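Side-chain contact in response regulator (PDB 3T0Y), which probably relays a phosphorylation signal to the general stress response, its sigma-factor-like part, the piece in this crystal, mimicking a sigma factor to sequester its anti-sigma partner: residues T110-E113 and A114-L118. Residues are numbered along the deposited sequence; the frame is centred on the assembly and turned at random.
Sequences TPTE and AAQIL
Thr110 O accepts from Ala114 N at 2.8 Å, the first i to i+4 bond in a local contact along the short helix 111-118, whose N-terminus is closed by a capping box. The helix belongs to the sigma-like, helix-turn-helix-related part of this PhyR-type regulator and packs against helices 95-106 and 122-140: Ala114 and Ile117 lean on Thr104 and Leu103, Pro111 and Ala115 on Phe122 and Val125. A second subunit also reaches the helix: its Val68 packs on Glu113 and its His75 on Ile117.

In the box, Thr110 is the N-cap. Its OG1 accepts from Glu113 N at 3.2 Å, and Glu113 answers with OE1, which takes Thr110 N at 3.0 Å on the anti side and 28° out of the carboxylate plane. The glutamate can return there because its CG lies beside its own backbone N (chi1 -72°) and the chain then runs extended back toward the N-cap. The N-H of the N-cap residue Thr110 and that of Glu113, in the first turn, are thus each bonded to a side chain.

One turn on, Glu113 O receives Ile117 N at 2.9 Å, while CG1 of Ile117 rests 3.4 Å from that same oxygen. Gln116 does something less routine: its chain bends at chi2 (-52°) and folds the amide back over the preceding turn. Thr112 O therefore holds two donors, Gln116 N at 3.2 Å and Gln116 NE2 at 3.3 Å, which approach from opposite faces of the carbonyl plane, the oxygen lying almost exactly in the plane of the glutamine amide.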
ATOM      1  N   THR C 110      22.109   0.211   4.244  1.00 20.13           N
ATOM      2  CA  THR C 110      22.803   0.380   2.976  1.00 20.95           C
ATOM      3  C   THR C 110      22.028  -0.423   1.960  1.00 25.80           C
ATOM      4  O   THR C 110      21.275  -1.326   2.336  1.00 24.82           O
ATOM      5  CB  THR C 110      24.249  -0.117   3.043  1.00 19.73           C
ATOM      6  OG1 THR C 110      24.262  -1.523   3.327  1.00 22.16           O
ATOM      7  CG2 THR C 110      24.999   0.612   4.146  1.00 19.97           C
ATOM      8  N   PRO C 111      22.181  -0.085   0.671  1.00 20.94           N
ATOM      9  CA  PRO C 111      21.541  -0.887  -0.367  1.00 19.27           C
ATOM     10  C   PRO C 111      21.855  -2.383  -0.236  1.00 17.30           C
ATOM     11  O   PRO C 111      20.987  -3.200  -0.535  1.00 20.43           O
ATOM     12  CB  PRO C 111      22.119  -0.302  -1.662  1.00 22.90           C
ATOM     13  CG  PRO C 111      22.370   1.118  -1.319  1.00 24.83           C
ATOM     14  CD  PRO C 111      22.818   1.121   0.125  1.00 21.02           C
ATOM     15  N   THR C 112      23.062  -2.741   0.182  1.00 19.47           N
ATOM     16  CA  THR C 112      23.427  -4.156   0.336  1.00 20.17           C
ATOM     17  C   THR C 112      22.582  -4.769   1.447  1.00 21.93           C
ATOM     18  O   THR C 112      22.069  -5.882   1.327  1.00 20.54           O
ATOM     19  CB  THR C 112      24.909  -4.335   0.739  1.00 21.46           C
ATOM     20  OG1 THR C 112      25.758  -3.924  -0.331  1.00 18.31           O
ATOM     21  CG2 THR C 112      25.206  -5.795   1.101  1.00 18.78           C
ATOM     22  N   GLU C 113      22.455  -4.044   2.545  1.00 17.90           N
ATOM     23  CA  GLU C 113      21.679  -4.560   3.658  1.00 19.25           C
ATOM     24  C   GLU C 113      20.212  -4.658   3.220  1.00 21.16           C
ATOM     25  O   GLU C 113      19.528  -5.619   3.544  1.00 24.88           O
ATOM     26  CB  GLU C 113      21.830  -3.653   4.883  1.00 19.58           C
ATOM     27  CG  GLU C 113      23.183  -3.749   5.542  1.00 19.05           C
ATOM     28  CD  GLU C 113      23.410  -2.673   6.592  1.00 22.42           C
ATOM     29  OE1 GLU C 113      22.796  -1.594   6.503  1.00 20.24           O
ATOM     30  OE2 GLU C 113      24.208  -2.904   7.523  1.00 21.61           O
ATOM     31  N   ALA C 114      19.737  -3.679   2.456  1.00 18.77           N
ATOM     32  CA  ALA C 114      18.341  -3.705   1.999  1.00 23.12           C
ATOM     33  C   ALA C 114      18.092  -4.941   1.124  1.00 20.53           C
ATOM     34  O   ALA C 114      17.024  -5.533   1.160  1.00 20.64           O
ATOM     35  CB  ALA C 114      17.981  -2.417   1.250  1.00 18.80           C
ATOM     36  N   ALA C 115      19.104  -5.334   0.368  1.00 20.48           N
ATOM     37  CA  ALA C 115      19.050  -6.540  -0.451  1.00 24.48           C
ATOM     38  C   ALA C 115      18.865  -7.774   0.419  1.00 24.50           C
ATOM     39  O   ALA C 115      18.056  -8.641   0.106  1.00 23.94           O
ATOM     40  CB  ALA C 115      20.336  -6.673  -1.299  1.00 19.76           C
ATOM     41  N   GLN C 116      19.614  -7.861   1.517  1.00 22.40           N
ATOM     42  CA  GLN C 116      19.434  -8.983   2.436  1.00 22.70           C
ATOM     43  C   GLN C 116      18.022  -8.971   3.003  1.00 26.65           C
ATOM     44  O   GLN C 116      17.343 -10.008   3.075  1.00 22.86           O
ATOM     45  CB  GLN C 116      20.445  -8.920   3.572  1.00 22.19           C
ATOM     46  CG  GLN C 116      21.864  -8.653   3.094  1.00 26.86           C
ATOM     47  CD  GLN C 116      22.271  -9.618   2.000  1.00 35.71           C
ATOM     48  OE1 GLN C 116      22.268 -10.836   2.209  1.00 35.57           O
ATOM     49  NE2 GLN C 116      22.589  -9.084   0.812  1.00 34.15           N
ATOM     50  N   ILE C 117      17.585  -7.783   3.406  1.00 19.12           N
ATOM     51  CA  ILE C 117      16.293  -7.640   4.034  1.00 20.51           C
ATOM     52  C   ILE C 117      15.170  -8.086   3.076  1.00 23.48           C
ATOM     53  O   ILE C 117      14.269  -8.830   3.454  1.00 28.07           O
ATOM     54  CB  ILE C 117      16.093  -6.182   4.539  1.00 19.13           C
ATOM     55  CG1 ILE C 117      16.990  -5.925   5.759  1.00 19.36           C
ATOM     56  CG2 ILE C 117      14.636  -5.927   4.873  1.00 15.99           C
ATOM     57  CD1 ILE C 117      17.140  -4.441   6.142  1.00 16.97           C
ATOM     58  N   LEU C 118      15.242  -7.631   1.833  1.00 23.33           N
ATOM     59  CA  LEU C 118      14.221  -7.939   0.846  1.00 24.89           C
ATOM     60  C   LEU C 118      14.475  -9.283   0.173  1.00 30.59           C
ATOM     61  O   LEU C 118      13.652  -9.755  -0.604  1.00 28.55           O
ATOM     62  CB  LEU C 118      14.142  -6.834  -0.198  1.00 25.91           C
ATOM     63  CG  LEU C 118      13.876  -5.443   0.368  1.00 20.99           C
ATOM     64  CD1 LEU C 118      13.757  -4.452  -0.745  1.00 23.05           C
ATOM     65  CD2 LEU C 118      12.607  -5.451   1.197  1.00 25.20           C
TER